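Local atomic coordinates of myosin-I heavy chain (Dictyostelium discoideum, PDB entry 5EJR), a protein that works as an actin-based motor with ATPase activity in adhesion and the early steps of phagocytosis, this piece being the second MyTH4-FERM unit of its tail. Residues Q5-A10 against T40-N45; D47-S52 against R104-C109; F138-S143 against E175-H180. One frame throughout, in Å; residues are numbered along the deposited sequence.

Interaction 1 of 3, residues Q5-A10 against T40-N45; sequences QLAQWA and TAFYFN
Phe42 meets Leu6, Ala7 and Ala10 with its ring, and the contact illustrates how one aromatic residue of a loop can pack against three residues of a helix. Its CB points at helix 5-11, and with CG anti to the carbonyl carbon (chi1 -70°) the ring is carried on in that direction. Phe42 CD1, on the near half of the ring, lies 4.0 Å from Leu6 CD2. Farther out, Phe42 CE1 is 3.7 Å from Leu6 CD2 and equally near Leu6 CG, the leucine coming from the opposite direction. On the other branch, Phe42 CE2 reaches Ala7 CB at 4.3 Å. The tip is the most tightly packed point: Phe42 CZ is 3.3 Å from Ala10 CB and 4.0 Å from Ala7 CA. All three residues approach the ring obliquely, and the small alanines let it come close to the helix backbone. The Phe42 ring also meets that of Phe14, their planes about 30° apart. An alanine in place of Phe42 would remove the ring and would probably open a gap against Leu6, Ala7 and Ala10 and leave Phe14 without its ring partner. Beyond this contact, Leu6 packs on Tyr112 of helix 104-113 and on Leu144 and Gln151 of helix 142-159, while Ala41 O accepts a hydrogen bond from Arg113, so that helix 5-11 and the loop both border the MyTH4 helices.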
loop_
_atom_site.group_PDB
_atom_site.type_symbol
_atom_site.label_atom_id
_atom_site.label_comp_id
_atom_site.label_asym_id
_atom_site.label_seq_id
_atom_site.Cartn_x
_atom_site.Cartn_y
_atom_site.Cartn_z
ATOM N N GLN A 5 27.062 28.350 8.506
ATOM C CA GLN A 5 26.828 27.336 9.540
ATOM C C GLN A 5 27.119 25.936 8.993
ATOM O O GLN A 5 27.715 25.130 9.706
ATOM C CB GLN A 5 25.408 27.430 10.111
ATOM C CG GLN A 5 25.155 28.682 10.938
ATOM C CD GLN A 5 25.474 28.492 12.400
ATOM O OE1 GLN A 5 26.641 28.401 12.809
ATOM N NE2 GLN A 5 24.438 28.476 13.228
ATOM N N LEU A 6 26.763 25.673 7.706
ATOM C CA LEU A 6 27.027 24.392 7.044
ATOM C C LEU A 6 28.537 24.143 6.885
ATOM O O LEU A 6 28.995 23.043 7.183
ATOM C CB LEU A 6 26.283 24.262 5.688
ATOM C CG LEU A 6 26.601 23.019 4.823
ATOM C CD1 LEU A 6 26.066 21.730 5.449
ATOM C CD2 LEU A 6 26.064 23.163 3.425
ATOM N N ALA A 7 29.295 25.161 6.421
ATOM C CA ALA A 7 30.749 25.093 6.236
ATOM C C ALA A 7 31.449 24.849 7.570
ATOM O O ALA A 7 32.387 24.055 7.612
ATOM C CB ALA A 7 31.262 26.378 5.593
ATOM N N GLN A 8 30.971 25.499 8.662
ATOM C CA GLN A 8 31.503 25.337 10.024
ATOM C C GLN A 8 31.313 23.901 10.512
ATOM O O GLN A 8 32.213 23.348 11.150
ATOM C CB GLN A 8 30.843 26.311 10.998
ATOM C CG GLN A 8 31.362 27.746 10.890
ATOM C CD GLN A 8 30.586 28.714 11.754
ATOM O OE1 GLN A 8 30.093 28.380 12.844
ATOM N NE2 GLN A 8 30.484 29.954 11.297
ATOM N N TRP A 9 30.143 23.291 10.181
ATOM C CA TRP A 9 29.805 21.906 10.510
ATOM C C TRP A 9 30.713 20.962 9.704
ATOM O O TRP A 9 31.226 19.995 10.252
ATOM C CB TRP A 9 28.303 21.641 10.222
ATOM C CG TRP A 9 27.870 20.205 10.375
ATOM C CD1 TRP A 9 27.329 19.623 11.484
ATOM C CD2 TRP A 9 27.923 19.184 9.370
ATOM N NE1 TRP A 9 27.051 18.297 11.234
ATOM C CE2 TRP A 9 27.381 18.009 9.936
ATOM C CE3 TRP A 9 28.335 19.161 8.028
ATOM C CZ2 TRP A 9 27.263 16.819 9.213
ATOM C CZ3 TRP A 9 28.247 17.975 7.321
ATOM C CH2 TRP A 9 27.726 16.817 7.916
ATOM N N ALA A 10 30.901 21.244 8.413
ATOM C CA ALA A 10 31.724 20.444 7.512
ATOM C C ALA A 10 33.229 20.559 7.798
ATOM O O ALA A 10 33.974 19.652 7.427
ATOM C CB ALA A 10 31.446 20.836 6.079
ATOM N N THR A 40 35.246 23.525 -2.408
ATOM C CA THR A 40 34.916 22.953 -3.731
ATOM C C THR A 40 34.130 21.617 -3.634
ATOM O O THR A 40 33.548 21.158 -4.628
ATOM C CB THR A 40 36.167 22.822 -4.620
ATOM O OG1 THR A 40 37.058 21.857 -4.066
ATOM C CG2 THR A 40 36.890 24.144 -4.832
ATOM N N ALA A 41 34.119 21.003 -2.428
ATOM C CA ALA A 41 33.409 19.762 -2.150
ATOM C C ALA A 41 31.899 20.028 -2.109
ATOM O O ALA A 41 31.127 19.106 -2.332
ATOM C CB ALA A 41 33.880 19.171 -0.828
ATOM N N PHE A 42 31.491 21.292 -1.842
ATOM C CA PHE A 42 30.094 21.730 -1.806
ATOM C C PHE A 42 29.546 22.073 -3.199
ATOM O O PHE A 42 28.370 22.424 -3.318
ATOM C CB PHE A 42 29.954 22.970 -0.915
ATOM C CG PHE A 42 30.136 22.746 0.563
ATOM C CD1 PHE A 42 29.238 21.959 1.280
ATOM C CD2 PHE A 42 31.159 23.379 1.256
ATOM C CE1 PHE A 42 29.387 21.778 2.655
ATOM C CE2 PHE A 42 31.303 23.203 2.633
ATOM C CZ PHE A 42 30.412 22.409 3.322
ATOM N N TYR A 43 30.388 22.007 -4.237
ATOM C CA TYR A 43 29.984 22.403 -5.575
ATOM C C TYR A 43 29.769 21.234 -6.514
ATOM O O TYR A 43 30.482 20.227 -6.428
ATOM C CB TYR A 43 30.994 23.410 -6.182
ATOM C CG TYR A 43 31.300 24.636 -5.342
ATOM C CD1 TYR A 43 30.318 25.230 -4.555
ATOM C CD2 TYR A 43 32.542 25.260 -5.410
ATOM C CE1 TYR A 43 30.595 26.345 -3.769
ATOM C CE2 TYR A 43 32.818 26.406 -4.665
ATOM C CZ TYR A 43 31.840 26.942 -3.839
ATOM O OH TYR A 43 32.088 28.068 -3.092
ATOM N N PHE A 44 28.800 21.395 -7.439
ATOM C CA PHE A 44 28.449 20.423 -8.475
ATOM C C PHE A 44 29.654 20.046 -9.345
ATOM O O PHE A 44 30.481 20.896 -9.666
ATOM C CB PHE A 44 27.294 20.949 -9.367
ATOM C CG PHE A 44 26.985 20.101 -10.589
ATOM C CD1 PHE A 44 27.670 20.292 -11.785
ATOM C CD2 PHE A 44 26.055 19.069 -10.523
ATOM C CE1 PHE A 44 27.435 19.463 -12.890
ATOM C CE2 PHE A 44 25.806 18.254 -11.635
ATOM C CZ PHE A 44 26.500 18.454 -12.809
ATOM N N ASN A 45 29.726 18.773 -9.733
ATOM C CA ASN A 45 30.721 18.236 -10.644
ATOM C C ASN A 45 30.068 17.137 -11.457
ATOM O O ASN A 45 29.292 16.344 -10.918
ATOM C CB ASN A 45 31.970 17.734 -9.919
ATOM C CG ASN A 45 33.160 17.576 -10.833
ATOM O OD1 ASN A 45 33.151 16.788 -11.793
ATOM N ND2 ASN A 45 34.202 18.347 -10.569
#

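Interaction 2 of 3, residues D47-S52 against R104-C109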
loop_
_atom_site.group_PDB
_atom_site.type_symbol
_atom_site.label_atom_id
_atom_site.label_comp_id
_atom_site.label_asym_id
_atom_site.label_seq_id
_atom_site.Cartn_x
_atom_site.Cartn_y
_atom_site.Cartn_z
ATOM N N ASP A 47 31.463 14.550 -12.817
ATOM C CA ASP A 47 32.107 13.258 -12.583
ATOM C C ASP A 47 31.672 12.588 -11.279
ATOM O O ASP A 47 31.514 13.283 -10.268
ATOM C CB ASP A 47 33.644 13.405 -12.608
ATOM C CG ASP A 47 34.229 13.811 -13.955
ATOM O OD1 ASP A 47 33.592 13.514 -15.000
ATOM O OD2 ASP A 47 35.340 14.395 -13.968
ATOM N N PRO A 48 31.518 11.236 -11.267
ATOM C CA PRO A 48 31.142 10.550 -10.019
ATOM C C PRO A 48 32.278 10.571 -9.004
ATOM O O PRO A 48 33.414 10.276 -9.374
ATOM C CB PRO A 48 30.832 9.112 -10.473
ATOM C CG PRO A 48 30.808 9.141 -11.974
ATOM C CD PRO A 48 31.696 10.271 -12.372
ATOM N N ILE A 49 31.975 10.931 -7.734
ATOM C CA ILE A 49 32.947 10.996 -6.636
ATOM C C ILE A 49 33.587 9.612 -6.371
ATOM O O ILE A 49 32.907 8.580 -6.433
ATOM C CB ILE A 49 32.395 11.670 -5.343
ATOM C CG1 ILE A 49 31.223 10.860 -4.706
ATOM C CG2 ILE A 49 32.022 13.141 -5.613
ATOM C CD1 ILE A 49 30.793 11.232 -3.275
ATOM N N LYS A 50 34.914 9.616 -6.133
ATOM C CA LYS A 50 35.769 8.438 -5.920
ATOM C C LYS A 50 35.793 7.940 -4.465
ATOM O O LYS A 50 36.259 6.831 -4.197
ATOM C CB LYS A 50 37.198 8.715 -6.444
ATOM C CG LYS A 50 37.949 9.828 -5.699
ATOM C CD LYS A 50 39.366 10.047 -6.231
ATOM C CE LYS A 50 40.162 11.016 -5.381
ATOM N NZ LYS A 50 40.684 10.380 -4.140
ATOM N N GLU A 51 35.295 8.770 -3.544
ATOM C CA GLU A 51 35.212 8.535 -2.099
ATOM C C GLU A 51 34.079 9.392 -1.523
ATOM O O GLU A 51 33.719 10.402 -2.131
ATOM C CB GLU A 51 36.547 8.899 -1.412
ATOM C CG GLU A 51 37.035 10.315 -1.686
ATOM C CD GLU A 51 38.475 10.625 -1.328
ATOM O OE1 GLU A 51 39.359 9.777 -1.597
ATOM O OE2 GLU A 51 38.728 11.748 -0.836
ATOM N N SER A 52 33.554 9.029 -0.340
ATOM C CA SER A 52 32.482 9.783 0.316
ATOM C C SER A 52 32.924 11.211 0.658
ATOM O O SER A 52 34.122 11.452 0.805
ATOM C CB SER A 52 32.016 9.064 1.576
ATOM O OG SER A 52 33.002 9.044 2.594
ATOM N N ARG A 104 22.978 8.993 6.451
ATOM C CA ARG A 104 21.943 10.015 6.250
ATOM C C ARG A 104 22.488 11.410 5.963
ATOM O O ARG A 104 22.084 11.990 4.951
ATOM C CB ARG A 104 20.945 10.029 7.406
ATOM C CG ARG A 104 20.025 8.820 7.320
ATOM C CD ARG A 104 19.239 8.607 8.584
ATOM N NE ARG A 104 18.490 7.352 8.530
ATOM C CZ ARG A 104 17.618 6.981 9.452
ATOM N NH1 ARG A 104 17.384 7.753 10.499
ATOM N NH2 ARG A 104 16.971 5.832 9.335
ATOM N N ASP A 105 23.413 11.929 6.808
ATOM C CA ASP A 105 24.067 13.238 6.600
ATOM C C ASP A 105 24.765 13.291 5.243
ATOM O O ASP A 105 24.665 14.300 4.538
ATOM C CB ASP A 105 25.084 13.531 7.709
ATOM C CG ASP A 105 24.463 13.826 9.051
ATOM O OD1 ASP A 105 23.235 14.057 9.100
ATOM O OD2 ASP A 105 25.200 13.827 10.050
ATOM N N GLU A 106 25.440 12.196 4.885
ATOM C CA GLU A 106 26.157 12.025 3.639
ATOM C C GLU A 106 25.220 12.055 2.423
ATOM O O GLU A 106 25.601 12.598 1.381
ATOM C CB GLU A 106 26.985 10.733 3.697
ATOM C CG GLU A 106 28.285 10.822 2.918
ATOM C CD GLU A 106 28.151 10.598 1.427
ATOM O OE1 GLU A 106 27.147 9.979 1.002
ATOM O OE2 GLU A 106 29.062 11.028 0.681
ATOM N N ILE A 107 23.993 11.501 2.556
ATOM C CA ILE A 107 23.009 11.521 1.471
ATOM C C ILE A 107 22.553 12.968 1.222
ATOM O O ILE A 107 22.589 13.398 0.061
ATOM C CB ILE A 107 21.843 10.505 1.634
ATOM C CG1 ILE A 107 22.413 9.063 1.681
ATOM C CG2 ILE A 107 20.854 10.639 0.456
ATOM C CD1 ILE A 107 21.401 7.949 2.058
ATOM N N TYR A 108 22.225 13.720 2.314
ATOM C CA TYR A 108 21.769 15.121 2.291
ATOM C C TYR A 108 22.839 16.060 1.707
ATOM O O TYR A 108 22.505 16.949 0.938
ATOM C CB TYR A 108 21.410 15.602 3.703
ATOM C CG TYR A 108 19.967 15.371 4.098
ATOM C CD1 TYR A 108 18.978 16.301 3.782
ATOM C CD2 TYR A 108 19.601 14.260 4.855
ATOM C CE1 TYR A 108 17.654 16.116 4.186
ATOM C CE2 TYR A 108 18.275 14.046 5.231
ATOM C CZ TYR A 108 17.309 14.981 4.906
ATOM O OH TYR A 108 16.020 14.787 5.334
ATOM N N CYS A 109 24.123 15.856 2.084
ATOM C CA CYS A 109 25.259 16.634 1.577
ATOM C C CYS A 109 25.494 16.351 0.103
ATOM O O CYS A 109 25.670 17.304 -0.638
ATOM C CB CYS A 109 26.512 16.392 2.407
ATOM S SG CYS A 109 26.395 16.996 4.108
#
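In one of its two modelled conformers, Glu106 of helix 104-113 brings its carboxylate up to Ser52, and the pair illustrates how a buried acidic group can be held by a loop backbone. Its chain bends at chi2 (-81°), and chi1, at -147°, departs from a staggered value. This brings OE2 of Glu106 within 3.7 Å of both CA and CB of Ser52. These are van der Waals contacts; the polar partner of OE2 is the backbone N of Leu53, with a weak further hydrogen bond from Gln110 NE2. The loop belongs to the MyTH4 domain, a helical bundle, and here it runs between helices 104-113 and 58-75: Ser52 touches Ser61 and Ala64, and Glu106 also packs on Ala64. With chi1 at 67°, Ser52 OG is turned back over its own backbone and hydrogen-bonds to Ile54 O and to Arg15 NH2. Ile49 lies at the margin, its CB directed toward the helix and its CD1 4.3 Å from Glu106 OE2.

Interaction 3 of 3, residues F138-S143 against E175-H180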
loop_
_atom_site.group_PDB
_atom_site.type_symbol
_atom_site.label_atom_id
_atom_site.label_comp_id
_atom_site.label_asym_id
_atom_site.label_seq_id
_atom_site.Cartn_x
_atom_site.Cartn_y
_atom_site.Cartn_z
ATOM N N PHE A 138 13.339 10.675 6.582
ATOM C CA PHE A 138 14.202 10.689 7.762
ATOM C C PHE A 138 14.874 12.036 7.932
ATOM O O PHE A 138 15.060 12.784 6.977
ATOM C CB PHE A 138 15.245 9.535 7.715
ATOM C CG PHE A 138 15.956 9.386 6.394
ATOM C CD1 PHE A 138 17.008 10.232 6.049
ATOM C CD2 PHE A 138 15.535 8.450 5.464
ATOM C CE1 PHE A 138 17.628 10.133 4.803
ATOM C CE2 PHE A 138 16.160 8.347 4.219
ATOM C CZ PHE A 138 17.200 9.194 3.896
ATOM N N SER A 139 15.208 12.338 9.165
ATOM C CA SER A 139 15.849 13.571 9.541
ATOM C C SER A 139 17.364 13.466 9.315
ATOM O O SER A 139 17.925 12.380 9.503
ATOM C CB SER A 139 15.585 13.815 11.024
ATOM O OG SER A 139 16.287 14.928 11.553
ATOM N N PRO A 140 18.078 14.581 8.996
ATOM C CA PRO A 140 19.548 14.509 9.052
ATOM C C PRO A 140 19.903 14.492 10.559
ATOM O O PRO A 140 19.003 14.701 11.390
ATOM C CB PRO A 140 19.997 15.813 8.385
ATOM C CG PRO A 140 18.872 16.757 8.567
ATOM C CD PRO A 140 17.604 15.968 8.773
ATOM N N SER A 141 21.189 14.274 10.931
ATOM C CA SER A 141 21.579 14.273 12.347
ATOM C C SER A 141 21.174 15.581 13.032
ATOM O O SER A 141 20.979 16.600 12.363
ATOM C CB SER A 141 23.082 14.040 12.505
ATOM O OG SER A 141 23.848 15.124 11.996
ATOM N N ASP A 142 21.050 15.555 14.360
ATOM C CA ASP A 142 20.705 16.734 15.153
ATOM C C ASP A 142 21.780 17.821 14.974
ATOM O O ASP A 142 21.471 19.015 15.016
ATOM C CB ASP A 142 20.550 16.335 16.625
ATOM C CG ASP A 142 19.614 15.152 16.804
ATOM O OD1 ASP A 142 20.046 14.000 16.530
ATOM O OD2 ASP A 142 18.436 15.377 17.148
ATOM N N SER A 143 23.027 17.386 14.705
ATOM C CA SER A 143 24.177 18.248 14.446
ATOM C C SER A 143 24.031 18.963 13.107
ATOM O O SER A 143 24.306 20.156 13.046
ATOM C CB SER A 143 25.463 17.428 14.456
ATOM O OG SER A 143 26.580 18.224 14.107
ATOM N N GLU A 175 10.088 23.383 5.363
ATOM C CA GLU A 175 8.874 23.040 6.124
ATOM C C GLU A 175 8.961 21.595 6.628
ATOM O O GLU A 175 8.707 21.339 7.806
ATOM C CB GLU A 175 7.608 23.221 5.256
ATOM C CG GLU A 175 6.302 22.862 5.966
ATOM C CD GLU A 175 5.170 22.314 5.111
ATOM O OE1 GLU A 175 5.058 22.703 3.925
ATOM O OE2 GLU A 175 4.367 21.516 5.646
ATOM N N LYS A 176 9.341 20.667 5.737
ATOM C CA LYS A 176 9.461 19.244 6.044
ATOM C C LYS A 176 10.594 18.919 7.025
ATOM O O LYS A 176 10.485 17.919 7.726
ATOM C CB LYS A 176 9.562 18.394 4.767
ATOM C CG LYS A 176 8.330 18.420 3.858
ATOM C CD LYS A 176 7.034 18.027 4.588
ATOM C CE LYS A 176 5.807 18.195 3.732
ATOM N NZ LYS A 176 4.654 18.682 4.533
ATOM N N LEU A 177 11.665 19.736 7.089
ATOM C CA LEU A 177 12.762 19.504 8.039
ATOM C C LEU A 177 12.374 20.091 9.388
ATOM O O LEU A 177 12.784 19.580 10.427
ATOM C CB LEU A 177 14.094 20.100 7.545
ATOM C CG LEU A 177 14.706 19.461 6.288
ATOM C CD1 LEU A 177 15.685 20.399 5.638
ATOM C CD2 LEU A 177 15.398 18.125 6.603
ATOM N N GLU A 178 11.559 21.165 9.370
ATOM C CA GLU A 178 11.023 21.801 10.576
ATOM C C GLU A 178 10.014 20.857 11.272
ATOM O O GLU A 178 9.860 20.913 12.491
ATOM C CB GLU A 178 10.328 23.120 10.206
ATOM C CG GLU A 178 11.271 24.312 10.154
ATOM C CD GLU A 178 10.732 25.595 9.543
ATOM O OE1 GLU A 178 9.574 25.607 9.063
ATOM O OE2 GLU A 178 11.491 26.591 9.527
ATOM N N SER A 179 9.349 19.985 10.487
ATOM C CA SER A 179 8.342 19.027 10.956
ATOM C C SER A 179 8.901 17.927 11.891
ATOM O O SER A 179 8.149 17.384 12.703
ATOM C CB SER A 179 7.626 18.398 9.768
ATOM O OG SER A 179 8.342 17.290 9.249
ATOM N N HIS A 180 10.205 17.596 11.756
ATOM C CA HIS A 180 10.881 16.579 12.566
ATOM C C HIS A 180 10.957 16.946 14.062
ATOM O O HIS A 180 11.095 18.130 14.383
ATOM C CB HIS A 180 12.263 16.246 11.997
ATOM C CG HIS A 180 12.198 15.493 10.711
ATOM N ND1 HIS A 180 12.023 14.129 10.690
ATOM C CD2 HIS A 180 12.302 15.941 9.439
ATOM C CE1 HIS A 180 12.005 13.790 9.413
ATOM N NE2 HIS A 180 12.172 14.845 8.623
#
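Ser139 lays its CB over one face of the His180 imidazole, a compact example of a CH-pi contact made by a small polar residue. The carbon stands 3.8 Å from the ring centroid of His180, 20° off the normal, and is displaced toward the rim: His180 ND1, at 3.6 Å, is the ring atom nearest to Ser139 CB. The backbone just before it takes part as well, with Ser139 N 3.5 Å from His180 CE1 and Phe138 C approaching the ring obliquely. Beside this, Pro140 and Leu177 meet through single atoms, Pro140 CD lying 3.8 Å from Leu177 CD2. Within the MyTH4 helical bundle these residues join two chain turns, the connection from helix 121-137 into helix 142-159 and the end of helix 164-178. Ser141 is the N-cap of helix 142-159, its OG accepting a hydrogen bond from Leu144 N.

The second shell fixes the groups in place. Ser139 OG, anti to the backbone N (chi1 174°), turns to its neighbour and donates to Pro140 O at 2.7 Å, in the carbonyl plane and on a lone pair. His180 NE2 is hydrogen-bonded to Ser135 O, which is likely to limit rotation of the imidazole, while Leu177 CA lies in plane at the ring edge. Leu177 itself reaches Phe148, Met149 and Leu152 of helix 142-159. Pro140 also rests against Asp105 and Tyr108 of helix 104-113 and Leu145 of helix 142-159.

How the interactions relate
Followed from the N terminus, the three contacts come in series, none nested in or crossing another. Interaction 1 closes the loop that holds helix 15-25, bringing the chain back onto helix 5-11. Interaction 2 closes a longer excursion through helices 58-75 and 86-99, and interaction 3 one through helices 142-159 and 164-178. They form a continuous chain of contacts, from helix 5-11 into the MyTH4 helices. Trp9 packs on Asp105 and Cys109, linking 5-10 to 104-109, and Trp9 NE1 also lies 2.9 Å from Ser143 OG. Asp105 OD2 lies 2.7 Å from Ser141 OG and Tyr108 OH 2.8 Å from Phe138 O, probable hydrogen bonds making helix 104-113 a bridge to interaction 3.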